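Local coordinates for beta-N-acetylhexosaminidase (Beutenbergia cavernae, PDB 5BU9), which probably hydrolyses terminal non-reducing N-acetyl-D-hexosamine residues from N-acetyl-beta-D-hexosaminides, as a member of glycosyl hydrolase family 3, at residues L7-F15 and M308-Q317; G263-A272 and G292-D301. All blocks are in the same frame, centred on the assembly; numbering follows the deposited sequence.

Overall arrangement
Both contacts belong to one TIM-barrel domain, their centres about 14 Å apart. Interaction 2 lies deep in the molecule, about 6 Å from the centre of the chain, and joins strands 264-267 and 296-298 within the barrel wall. Interaction 1 lies about 19 Å from the chain centre and packs the N-terminal helix 7-12 against helix 305-318. In sequence the order is 7-15, 263-272, 292-301, 308-317, so interaction 1 joins the two ends of the domain, with interaction 2 between them in sequence. Strand 296-298 leads directly into helix 305-318, and Leu14 O probably accepts a hydrogen bond from Val296 N. Interaction 1 thus backs the place where the last barrel strand meets the first.

Interaction 1: residues L7-F15 and M308-Q317; sequences LEQRVGQLF and MVAAVVAKAQ
Val309 sets its CG2 methyl squarely over one face of the Phe15 ring, 3.6 Å from the ring centroid and only 12° off the ring normal, in a CH-pi contact. The same ring is met in its plane by Val312 CG2, which faces the edge at CZ from 3.8 Å, while Met308 (built as selenomethionine) brings its CB obliquely to within 3.6 Å of Phe15 CE2. Two neighbouring residues and a third one turn on thus meet the ring over a face, obliquely and at its edge, which probably restricts its rotation.

Val11 continues the row. Its CG1 lies opposite the backbone N (chi1 171°) and this directs the methyl onto Val312 CG1, 3.7 Å away, with the two side chains crossing at a slant. Val313 CG2 lies against the fork of Val11, 3.9 Å from its CB, again at a slant. At the far end Leu7 forks over the last turn of the partner segment: CD1 rests on Ala316 CB at 4.0 Å, and CD2 lies 3.5 Å from Gln317 CG. Beside it Glu8 and Gln317 run across one another at about a right angle, with Glu8 OE1 3.7 Å from Gln317 NE2, too long to count as a hydrogen bond. No hydrogen bond links the two segments, and the join rests on apolar packing of helix 7-12 and the start of strand 15-20 against helix 305-318, the two helix segments running at 127°.

Helix 7-12 is held from another side by helix 320-336, where Arg10 forms a salt bridge with Asp327. Met308 and Val312 pack against Ala285 of helix 281-291, and Val312 also touches Phe322. Phe15, at the start of strand 15-20, and Met308 both rest on Val296 and Val298 of barrel strand 296-298.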
ATOM      1  N   LEU A   7       1.032  24.189  -2.593  1.00 40.25           N
ATOM      2  CA  LEU A   7       1.778  23.186  -3.364  1.00 43.14           C
ATOM      3  C   LEU A   7       2.482  22.175  -2.458  1.00 38.12           C
ATOM      4  O   LEU A   7       2.344  20.980  -2.670  1.00 43.50           O
ATOM      5  CB  LEU A   7       2.815  23.843  -4.270  1.00 42.26           C
ATOM      6  CG  LEU A   7       3.627  22.800  -5.028  1.00 47.87           C
ATOM      7  CD1 LEU A   7       2.713  21.923  -5.879  1.00 36.74           C
ATOM      8  CD2 LEU A   7       4.622  23.517  -5.899  1.00 45.28           C
ATOM      9  N   GLU A   8       3.210  22.672  -1.447  1.00 36.23           N
ATOM     10  CA  GLU A   8       4.002  21.828  -0.545  1.00 40.10           C
ATOM     11  C   GLU A   8       3.095  20.820   0.160  1.00 41.34           C
ATOM     12  O   GLU A   8       3.406  19.636   0.248  1.00 35.25           O
ATOM     13  CB  GLU A   8       4.755  22.676   0.500  1.00 45.38           C
ATOM     14  CG  GLU A   8       5.977  23.431  -0.026  1.00 37.05           C
ATOM     15  CD  GLU A   8       5.616  24.673  -0.844  1.00 95.35           C
ATOM     16  OE1 GLU A   8       6.545  25.227  -1.475  1.00 96.21           O
ATOM     17  OE2 GLU A   8       4.426  25.099  -0.870  1.00 67.46           O
ATOM     18  N   GLN A   9       1.955  21.304   0.643  1.00 35.51           N
ATOM     19  CA  GLN A   9       1.018  20.459   1.351  1.00 38.65           C
ATOM     20  C   GLN A   9       0.370  19.426   0.418  1.00 50.47           C
ATOM     21  O   GLN A   9       0.122  18.300   0.847  1.00 33.82           O
ATOM     22  CB  GLN A   9      -0.038  21.318   2.034  1.00 48.23           C
ATOM     23  CG  GLN A   9       0.505  22.094   3.229  1.00 47.06           C
ATOM     24  CD  GLN A   9      -0.454  23.165   3.662  1.00 52.52           C
ATOM     25  OE1 GLN A   9      -1.274  23.601   2.870  1.00 46.85           O
ATOM     26  NE2 GLN A   9      -0.371  23.590   4.921  1.00 53.84           N
ATOM     27  N   ARG A  10       0.118  19.777  -0.845  1.00 36.37           N
ATOM     28  CA  ARG A  10      -0.468  18.804  -1.776  1.00 33.86           C
ATOM     29  C   ARG A  10       0.526  17.686  -2.086  1.00 36.53           C
ATOM     30  O   ARG A  10       0.179  16.502  -2.021  1.00 31.05           O
ATOM     31  CB  ARG A  10      -0.940  19.485  -3.069  1.00 35.36           C
ATOM     32  CG  ARG A  10      -2.078  20.471  -2.849  1.00 39.39           C
ATOM     33  CD  ARG A  10      -2.809  20.863  -4.141  1.00 50.15           C
ATOM     34  NE  ARG A  10      -1.949  21.454  -5.170  1.00 39.62           N
ATOM     35  CZ  ARG A  10      -1.600  22.745  -5.251  1.00 50.01           C
ATOM     36  NH1 ARG A  10      -2.007  23.625  -4.356  1.00 53.33           N
ATOM     37  NH2 ARG A  10      -0.830  23.172  -6.245  1.00 48.99           N
ATOM     38  N   VAL A  11       1.770  18.055  -2.384  1.00 35.45           N
ATOM     39  CA  VAL A  11       2.826  17.074  -2.538  1.00 43.02           C
ATOM     40  C   VAL A  11       2.894  16.189  -1.282  1.00 34.35           C
ATOM     41  O   VAL A  11       2.942  14.961  -1.375  1.00 32.88           O
ATOM     42  CB  VAL A  11       4.162  17.748  -2.802  1.00 31.40           C
ATOM     43  CG1 VAL A  11       5.259  16.715  -2.732  1.00 29.78           C
ATOM     44  CG2 VAL A  11       4.147  18.382  -4.158  1.00 34.75           C
ATOM     45  N   GLY A  12       2.851  16.815  -0.112  1.00 44.16           N
ATOM     46  CA  GLY A  12       2.912  16.096   1.145  1.00 28.54           C
ATOM     47  C   GLY A  12       1.850  15.025   1.226  1.00 42.18           C
ATOM     48  O   GLY A  12       2.093  13.946   1.757  1.00 29.60           O
ATOM     49  N   GLN A  13       0.682  15.275   0.649  1.00 35.89           N
ATOM     50  CA  GLN A  13      -0.361  14.243   0.658  1.00 29.57           C
ATOM     51  C   GLN A  13      -0.039  12.980  -0.157  1.00 34.86           C
ATOM     52  O   GLN A  13      -0.716  11.962   0.016  1.00 35.40           O
ATOM     53  CB  GLN A  13      -1.674  14.830   0.139  1.00 31.36           C
ATOM     54  CG  GLN A  13      -2.204  15.884   1.012  1.00 32.88           C
ATOM     55  CD  GLN A  13      -2.667  15.340   2.340  1.00 59.04           C
ATOM     56  OE1 GLN A  13      -3.433  14.376   2.394  1.00 33.58           O
ATOM     57  NE2 GLN A  13      -2.189  15.945   3.423  1.00 33.43           N
ATOM     58  N   LEU A  14       0.941  13.081  -1.072  1.00 35.00           N
ATOM     59  CA  LEU A  14       1.357  11.988  -1.967  1.00 27.61           C
ATOM     60  C   LEU A  14       2.415  11.068  -1.341  1.00 30.47           C
ATOM     61  O   LEU A  14       2.990  10.202  -2.020  1.00 33.44           O
ATOM     62  CB  LEU A  14       1.883  12.565  -3.293  1.00 28.01           C
ATOM     63  CG  LEU A  14       0.993  13.600  -3.998  1.00 29.26           C
ATOM     64  CD1 LEU A  14       1.587  13.917  -5.368  1.00 30.31           C
ATOM     65  CD2 LEU A  14      -0.458  13.104  -4.133  1.00 30.20           C
ATOM     66  N   PHE A  15       2.677  11.245  -0.045  1.00 32.24           N
ATOM     67  CA  PHE A  15       3.653  10.401   0.642  1.00 30.44           C
ATOM     68  C   PHE A  15       3.090   9.704   1.882  1.00 32.69           C
ATOM     69  O   PHE A  15       2.226  10.237   2.585  1.00 35.11           O
ATOM     70  CB  PHE A  15       4.880  11.215   1.038  1.00 25.39           C
ATOM     71  CG  PHE A  15       5.789  11.536  -0.113  1.00 33.53           C
ATOM     72  CD1 PHE A  15       5.517  12.615  -0.953  1.00 31.90           C
ATOM     73  CD2 PHE A  15       6.914  10.775  -0.353  1.00 25.74           C
ATOM     74  CE1 PHE A  15       6.351  12.924  -2.013  1.00 34.41           C
ATOM     75  CE2 PHE A  15       7.768  11.075  -1.414  1.00 40.27           C
ATOM     76  CZ  PHE A  15       7.489  12.153  -2.244  1.00 34.15           C
HETATM   77  N   MSE A 308      12.866  13.262  -0.795  1.00 33.11           N
HETATM   78  CA  MSE A 308      11.973  12.864  -1.880  1.00 33.55           C
HETATM   79  C   MSE A 308      10.871  13.880  -2.031  1.00 39.37           C
HETATM   80  O   MSE A 308      10.508  14.282  -3.137  1.00 34.51           O
HETATM   81  CB  MSE A 308      11.369  11.486  -1.624  1.00 28.50           C
HETATM   82  CG  MSE A 308      12.406  10.399  -1.642  1.00 33.12           C
HETATM   83 SE   MSE A 308      11.737   8.681  -0.959  0.73 41.00          SE
HETATM   84  CE  MSE A 308      10.507   8.264  -2.327  1.00 25.93           C
ATOM     85  N   VAL A 309      10.315  14.284  -0.899  1.00 29.65           N
ATOM     86  CA  VAL A 309       9.277  15.314  -0.903  1.00 37.37           C
ATOM     87  C   VAL A 309       9.833  16.566  -1.561  1.00 33.66           C
ATOM     88  O   VAL A 309       9.169  17.162  -2.412  1.00 34.37           O
ATOM     89  CB  VAL A 309       8.758  15.610   0.521  1.00 29.58           C
ATOM     90  CG1 VAL A 309       7.910  16.876   0.532  1.00 31.90           C
ATOM     91  CG2 VAL A 309       7.936  14.417   1.025  1.00 28.95           C
ATOM     92  N   ALA A 310      11.056  16.957  -1.190  1.00 31.30           N
ATOM     93  CA  ALA A 310      11.611  18.222  -1.694  1.00 26.79           C
ATOM     94  C   ALA A 310      11.806  18.146  -3.196  1.00 38.05           C
ATOM     95  O   ALA A 310      11.576  19.116  -3.911  1.00 39.63           O
ATOM     96  CB  ALA A 310      12.925  18.555  -1.019  1.00 28.20           C
ATOM     97  N   ALA A 311      12.241  16.982  -3.664  1.00 26.42           N
ATOM     98  CA  ALA A 311      12.448  16.795  -5.082  1.00 38.90           C
ATOM     99  C   ALA A 311      11.119  16.881  -5.840  1.00 33.95           C
ATOM    100  O   ALA A 311      11.083  17.434  -6.936  1.00 35.15           O
ATOM    101  CB  ALA A 311      13.115  15.479  -5.343  1.00 26.53           C
ATOM    102  N   VAL A 312      10.043  16.326  -5.266  1.00 35.52           N
ATOM    103  CA  VAL A 312       8.753  16.319  -5.951  1.00 24.87           C
ATOM    104  C   VAL A 312       8.205  17.745  -5.974  1.00 32.59           C
ATOM    105  O   VAL A 312       7.691  18.178  -7.001  1.00 31.37           O
ATOM    106  CB  VAL A 312       7.751  15.333  -5.327  1.00 36.52           C
ATOM    107  CG1 VAL A 312       6.386  15.476  -6.002  1.00 28.60           C
ATOM    108  CG2 VAL A 312       8.250  13.890  -5.521  1.00 23.39           C
ATOM    109  N   VAL A 313       8.370  18.490  -4.878  1.00 30.82           N
ATOM    110  CA  VAL A 313       7.989  19.902  -4.854  1.00 28.56           C
ATOM    111  C   VAL A 313       8.756  20.675  -5.911  1.00 45.56           C
ATOM    112  O   VAL A 313       8.166  21.417  -6.691  1.00 38.29           O
ATOM    113  CB  VAL A 313       8.227  20.559  -3.469  1.00 31.06           C
ATOM    114  CG1 VAL A 313       8.093  22.099  -3.586  1.00 27.73           C
ATOM    115  CG2 VAL A 313       7.256  20.047  -2.472  1.00 27.67           C
ATOM    116  N   ALA A 314      10.077  20.506  -5.948  1.00 30.96           N
ATOM    117  CA  ALA A 314      10.886  21.308  -6.863  1.00 29.86           C
ATOM    118  C   ALA A 314      10.522  21.013  -8.317  1.00 35.06           C
ATOM    119  O   ALA A 314      10.484  21.925  -9.148  1.00 37.15           O
ATOM    120  CB  ALA A 314      12.367  21.076  -6.624  1.00 28.11           C
ATOM    121  N   LYS A 315      10.214  19.756  -8.641  1.00 28.31           N
ATOM    122  CA  LYS A 315       9.888  19.463 -10.042  1.00 33.81           C
ATOM    123  C   LYS A 315       8.501  20.024 -10.437  1.00 31.63           C
ATOM    124  O   LYS A 315       8.318  20.442 -11.561  1.00 39.90           O
ATOM    125  CB  LYS A 315       9.962  17.969 -10.315  1.00 26.11           C
ATOM    126  CG  LYS A 315       9.693  17.572 -11.816  1.00 26.69           C
ATOM    127  CD  LYS A 315       9.763  16.083 -12.000  1.00 31.85           C
ATOM    128  CE  LYS A 315       9.369  15.643 -13.399  1.00 33.41           C
ATOM    129  NZ  LYS A 315      10.383  15.967 -14.405  1.00 33.17           N
ATOM    130  N   ALA A 316       7.560  20.043  -9.497  1.00 33.92           N
ATOM    131  CA  ALA A 316       6.253  20.644  -9.712  1.00 39.66           C
ATOM    132  C   ALA A 316       6.435  22.122  -9.990  1.00 37.31           C
ATOM    133  O   ALA A 316       5.741  22.665 -10.818  1.00 33.81           O
ATOM    134  CB  ALA A 316       5.333  20.439  -8.505  1.00 30.31           C
ATOM    135  N   GLN A 317       7.373  22.773  -9.307  1.00 31.69           N
ATOM    136  CA  GLN A 317       7.573  24.210  -9.513  1.00 42.80           C
ATOM    137  C   GLN A 317       8.206  24.560 -10.898  1.00 30.89           C
ATOM    138  O   GLN A 317       7.947  25.629 -11.447  1.00 56.24           O
ATOM    139  CB  GLN A 317       8.421  24.777  -8.375  1.00 30.13           C
ATOM    140  CG  GLN A 317       7.727  24.806  -7.009  1.00 39.84           C
ATOM    141  CD  GLN A 317       8.718  25.059  -5.856  1.00 70.04           C
ATOM    142  OE1 GLN A 317       9.925  24.817  -5.986  1.00 46.05           O
ATOM    143  NE2 GLN A 317       8.207  25.545  -4.731  1.00 46.11           N
TER

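Interaction 2: residues G263-A272 and G292-D301; sequences GVVVTDDVSA and GTDIVLVSAD
Val265 and the chain at Asp294 and Ile295 are stitched together closely. Val265 O accepts from both Asp294 N and Ile295 N, each at 2.9 Å, while Val265 N reaches Asp294 OD2 at 2.8 Å, meeting that oxygen on its anti side and 26° out of the carboxylate plane. Asp294 is buried but well supplied, with Arg256 and Arg332 as salt-bridge partners. Next along, Thr267 N binds Ile295 O. Thr267 OG1 sits between the backbone N and the carbonyl carbon (chi1 64°), where it takes Leu297 N at 2.9 Å in a nearly straight bond (170°) and donates to Asp268 O. A side chain thereby stands in for the backbone pairing. Apolar packing is close too: Val264 CG1 meets Ile295 CD1, and Leu297 CD2 lies 3.5 Å from Asp269 N.

Past Thr267 the loops take over: Val270 N binds Leu297 O, and Asp269 OD1 gathers Ser271 N, an Asx turn, together with Ser271 OG on its syn lone pair and Ser299 N at 3.0 Å nearly head-on. Ser271 OG in turn accepts from Asp301 N at 2.7 Å. Outward the contact thins: Ala272 and the exposed Ala300 meet through their CB methyls, and a water bridges Ser271 O and Asp301 OD2, while Asp301 OD1 is hydrogen-bonded to Ser303.

The Asp268 carboxylate hydrogen-bonds a glycerol, probably from the crystallisation liquor. Parallel neighbouring strands joined through helix 281-291 make a beta-alpha-beta unit of the TIM barrel, with this loop cluster at the C-terminal strand ends, where barrel enzymes carry their active sites.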
ATOM      1  N   GLY A 263      -9.505   5.010  -7.874  1.00 41.91           N
ATOM      2  CA  GLY A 263      -9.121   5.332  -6.510  1.00 35.34           C
ATOM      3  C   GLY A 263      -7.644   5.632  -6.401  1.00 42.27           C
ATOM      4  O   GLY A 263      -7.022   6.110  -7.359  1.00 38.31           O
ATOM      5  N   VAL A 264      -7.078   5.331  -5.240  1.00 32.85           N
ATOM      6  CA  VAL A 264      -5.729   5.731  -4.911  1.00 31.46           C
ATOM      7  C   VAL A 264      -4.733   4.600  -5.169  1.00 37.97           C
ATOM      8  O   VAL A 264      -4.931   3.464  -4.698  1.00 33.57           O
ATOM      9  CB  VAL A 264      -5.679   6.199  -3.456  1.00 47.56           C
ATOM     10  CG1 VAL A 264      -4.256   6.303  -2.983  1.00 30.72           C
ATOM     11  CG2 VAL A 264      -6.444   7.527  -3.301  1.00 32.19           C
ATOM     12  N   VAL A 265      -3.691   4.900  -5.947  1.00 29.64           N
ATOM     13  CA  VAL A 265      -2.629   3.953  -6.253  1.00 29.50           C
ATOM     14  C   VAL A 265      -1.455   4.182  -5.291  1.00 38.60           C
ATOM     15  O   VAL A 265      -0.923   5.289  -5.211  1.00 31.34           O
ATOM     16  CB  VAL A 265      -2.138   4.078  -7.707  1.00 31.72           C
ATOM     17  CG1 VAL A 265      -0.898   3.205  -7.914  1.00 27.60           C
ATOM     18  CG2 VAL A 265      -3.239   3.707  -8.680  1.00 32.29           C
ATOM     19  N   VAL A 266      -1.059   3.133  -4.579  1.00 30.84           N
ATOM     20  CA  VAL A 266       0.027   3.180  -3.592  1.00 33.28           C
ATOM     21  C   VAL A 266       1.185   2.358  -4.113  1.00 33.36           C
ATOM     22  O   VAL A 266       0.958   1.265  -4.632  1.00 34.74           O
ATOM     23  CB  VAL A 266      -0.458   2.651  -2.231  1.00 32.14           C
ATOM     24  CG1 VAL A 266       0.597   2.850  -1.118  1.00 26.96           C
ATOM     25  CG2 VAL A 266      -1.746   3.341  -1.886  1.00 28.26           C
ATOM     26  N   THR A 267       2.414   2.870  -4.031  1.00 26.10           N
ATOM     27  CA  THR A 267       3.571   2.034  -4.367  1.00 25.62           C
ATOM     28  C   THR A 267       3.800   1.010  -3.272  1.00 31.69           C
ATOM     29  O   THR A 267       3.406   1.204  -2.111  1.00 35.07           O
ATOM     30  CB  THR A 267       4.908   2.815  -4.531  1.00 26.33           C
ATOM     31  OG1 THR A 267       5.269   3.404  -3.274  1.00 29.88           O
ATOM     32  CG2 THR A 267       4.814   3.883  -5.609  1.00 27.64           C
ATOM     33  N   ASP A 268       4.455  -0.084  -3.641  1.00 27.00           N
ATOM     34  CA  ASP A 268       5.135  -0.914  -2.657  1.00 25.11           C
ATOM     35  C   ASP A 268       6.225  -0.002  -2.003  1.00 28.57           C
ATOM     36  O   ASP A 268       6.555   1.076  -2.524  1.00 33.16           O
ATOM     37  CB  ASP A 268       5.718  -2.157  -3.342  1.00 26.65           C
ATOM     38  CG  ASP A 268       6.192  -3.231  -2.354  1.00 46.65           C
ATOM     39  OD1 ASP A 268       6.178  -3.011  -1.122  1.00 32.17           O
ATOM     40  OD2 ASP A 268       6.621  -4.300  -2.833  1.00 33.36           O
ATOM     41  N   ASP A 269       6.747  -0.375  -0.850  1.00 25.14           N
ATOM     42  CA  ASP A 269       7.808   0.429  -0.257  1.00 30.03           C
ATOM     43  C   ASP A 269       8.946   0.672  -1.238  1.00 39.34           C
ATOM     44  O   ASP A 269       9.485  -0.288  -1.755  1.00 31.24           O
ATOM     45  CB  ASP A 269       8.410  -0.251   0.974  1.00 36.32           C
ATOM     46  CG  ASP A 269       9.702   0.419   1.380  1.00 74.99           C
ATOM     47  OD1 ASP A 269       9.607   1.573   1.861  1.00 31.79           O
ATOM     48  OD2 ASP A 269      10.797  -0.156   1.123  1.00 71.95           O
ATOM     49  N   VAL A 270       9.333   1.921  -1.502  1.00 24.29           N
ATOM     50  CA  VAL A 270      10.458   2.162  -2.413  1.00 23.88           C
ATOM     51  C   VAL A 270      11.689   2.666  -1.660  1.00 27.94           C
ATOM     52  O   VAL A 270      12.706   3.001  -2.272  1.00 31.31           O
ATOM     53  CB  VAL A 270      10.075   3.152  -3.521  1.00 23.53           C
ATOM     54  CG1 VAL A 270       9.024   2.517  -4.438  1.00 23.46           C
ATOM     55  CG2 VAL A 270       9.576   4.500  -2.909  1.00 24.28           C
ATOM     56  N   SER A 271      11.587   2.757  -0.337  1.00 24.59           N
ATOM     57  CA  SER A 271      12.652   3.348   0.480  1.00 25.01           C
ATOM     58  C   SER A 271      13.907   2.469   0.533  1.00 27.97           C
ATOM     59  O   SER A 271      15.001   2.995   0.392  1.00 34.63           O
ATOM     60  CB  SER A 271      12.159   3.657   1.912  1.00 25.60           C
ATOM     61  OG  SER A 271      12.067   2.510   2.745  1.00 31.05           O
ATOM     62  N   ALA A 272      13.770   1.152   0.745  1.00 25.65           N
ATOM     63  CA  ALA A 272      14.956   0.309   0.911  1.00 26.18           C
ATOM     64  C   ALA A 272      14.952  -0.961   0.036  1.00 32.34           C
ATOM     65  O   ALA A 272      15.976  -1.646  -0.077  1.00 31.75           O
ATOM     66  CB  ALA A 272      15.124  -0.070   2.390  1.00 27.17           C
ATOM     67  N   GLY A 292       1.415   7.314 -12.502  1.00 30.01           N
ATOM     68  CA  GLY A 292       0.018   7.475 -12.121  1.00 28.58           C
ATOM     69  C   GLY A 292      -0.173   7.124 -10.647  1.00 43.06           C
ATOM     70  O   GLY A 292      -1.281   6.873 -10.219  1.00 39.11           O
ATOM     71  N   THR A 293       0.919   7.064  -9.884  1.00 27.70           N
ATOM     72  CA  THR A 293       0.871   6.806  -8.451  1.00 26.68           C
ATOM     73  C   THR A 293       0.328   7.988  -7.643  1.00 38.63           C
ATOM     74  O   THR A 293       0.714   9.138  -7.884  1.00 31.44           O
ATOM     75  CB  THR A 293       2.267   6.514  -7.919  1.00 32.02           C
ATOM     76  OG1 THR A 293       2.754   5.319  -8.523  1.00 29.08           O
ATOM     77  CG2 THR A 293       2.254   6.363  -6.406  1.00 33.97           C
ATOM     78  N   ASP A 294      -0.524   7.720  -6.661  1.00 27.45           N
ATOM     79  CA  ASP A 294      -0.987   8.784  -5.736  1.00 32.59           C
ATOM     80  C   ASP A 294      -0.284   8.795  -4.379  1.00 31.76           C
ATOM     81  O   ASP A 294      -0.128   9.843  -3.744  1.00 37.81           O
ATOM     82  CB  ASP A 294      -2.492   8.652  -5.535  1.00 39.11           C
ATOM     83  CG  ASP A 294      -3.234   8.464  -6.870  1.00 53.39           C
ATOM     84  OD1 ASP A 294      -3.053   9.292  -7.807  1.00 54.18           O
ATOM     85  OD2 ASP A 294      -3.955   7.457  -7.003  1.00 61.02           O
ATOM     86  N   ILE A 295       0.172   7.643  -3.916  1.00 27.56           N
ATOM     87  CA  ILE A 295       0.904   7.653  -2.648  1.00 32.18           C
ATOM     88  C   ILE A 295       2.201   6.834  -2.754  1.00 33.01           C
ATOM     89  O   ILE A 295       2.179   5.648  -3.091  1.00 33.31           O
ATOM     90  CB  ILE A 295       0.014   7.145  -1.474  1.00 34.35           C
ATOM     91  CG1 ILE A 295      -1.179   8.083  -1.230  1.00 33.03           C
ATOM     92  CG2 ILE A 295       0.870   6.945  -0.194  1.00 29.31           C
ATOM     93  CD1 ILE A 295      -2.169   7.583  -0.111  1.00 30.97           C
ATOM     94  N   VAL A 296       3.324   7.493  -2.490  1.00 25.31           N
ATOM     95  CA  VAL A 296       4.626   6.860  -2.496  1.00 24.77           C
ATOM     96  C   VAL A 296       4.918   6.375  -1.082  1.00 37.23           C
ATOM     97  O   VAL A 296       4.989   7.176  -0.128  1.00 31.24           O
ATOM     98  CB  VAL A 296       5.697   7.834  -2.991  1.00 26.71           C
ATOM     99  CG1 VAL A 296       7.082   7.172  -2.996  1.00 25.96           C
ATOM    100  CG2 VAL A 296       5.322   8.368  -4.404  1.00 27.93           C
ATOM    101  N   LEU A 297       5.058   5.064  -0.928  1.00 33.57           N
ATOM    102  CA  LEU A 297       5.264   4.475   0.383  1.00 31.21           C
ATOM    103  C   LEU A 297       6.750   4.545   0.740  1.00 31.45           C
ATOM    104  O   LEU A 297       7.584   4.029   0.004  1.00 32.80           O
ATOM    105  CB  LEU A 297       4.752   3.038   0.399  1.00 29.09           C
ATOM    106  CG  LEU A 297       4.912   2.283   1.725  1.00 30.58           C
ATOM    107  CD1 LEU A 297       4.157   2.980   2.832  1.00 26.77           C
ATOM    108  CD2 LEU A 297       4.475   0.829   1.576  1.00 26.45           C
ATOM    109  N   VAL A 298       7.087   5.217   1.838  1.00 32.70           N
ATOM    110  CA  VAL A 298       8.486   5.320   2.307  1.00 32.09           C
ATOM    111  C   VAL A 298       8.541   4.779   3.745  1.00 42.71           C
ATOM    112  O   VAL A 298       8.601   5.539   4.695  1.00 33.41           O
ATOM    113  CB  VAL A 298       8.994   6.780   2.211  1.00 40.46           C
ATOM    114  CG1 VAL A 298      10.483   6.861   2.436  1.00 28.43           C
ATOM    115  CG2 VAL A 298       8.655   7.361   0.840  1.00 31.25           C
ATOM    116  N   SER A 299       8.493   3.452   3.896  1.00 35.34           N
ATOM    117  CA  SER A 299       8.262   2.821   5.198  1.00 42.73           C
ATOM    118  C   SER A 299       9.536   2.336   5.885  1.00 35.68           C
ATOM    119  O   SER A 299       9.859   2.791   6.981  1.00 45.05           O
ATOM    120  CB  SER A 299       7.296   1.648   5.038  1.00 35.63           C
ATOM    121  OG  SER A 299       7.679   0.814   3.939  1.00 50.55           O
ATOM    122  N   ALA A 300      10.258   1.420   5.235  1.00 33.81           N
ATOM    123  CA  ALA A 300      11.413   0.767   5.853  1.00 31.54           C
ATOM    124  C   ALA A 300      12.433   1.816   6.287  1.00 28.73           C
ATOM    125  O   ALA A 300      12.942   1.769   7.396  1.00 29.74           O
ATOM    126  CB  ALA A 300      12.071  -0.281   4.867  1.00 28.10           C
ATOM    127  N   ASP A 301      12.739   2.763   5.398  1.00 27.96           N
ATOM    128  CA  ASP A 301      13.748   3.766   5.705  1.00 31.76           C
ATOM    129  C   ASP A 301      13.157   5.154   5.571  1.00 38.46           C
ATOM    130  O   ASP A 301      13.290   5.777   4.523  1.00 31.81           O
ATOM    131  CB  ASP A 301      14.954   3.607   4.778  1.00 34.32           C
ATOM    132  CG  ASP A 301      16.041   4.666   5.010  1.00 32.07           C
ATOM    133  OD1 ASP A 301      15.956   5.414   6.012  1.00 38.25           O
ATOM    134  OD2 ASP A 301      16.997   4.725   4.180  1.00 40.21           O
TER
HETATM  135  O   HOH W   1      17.235   3.388   1.973  1.00 30.98           O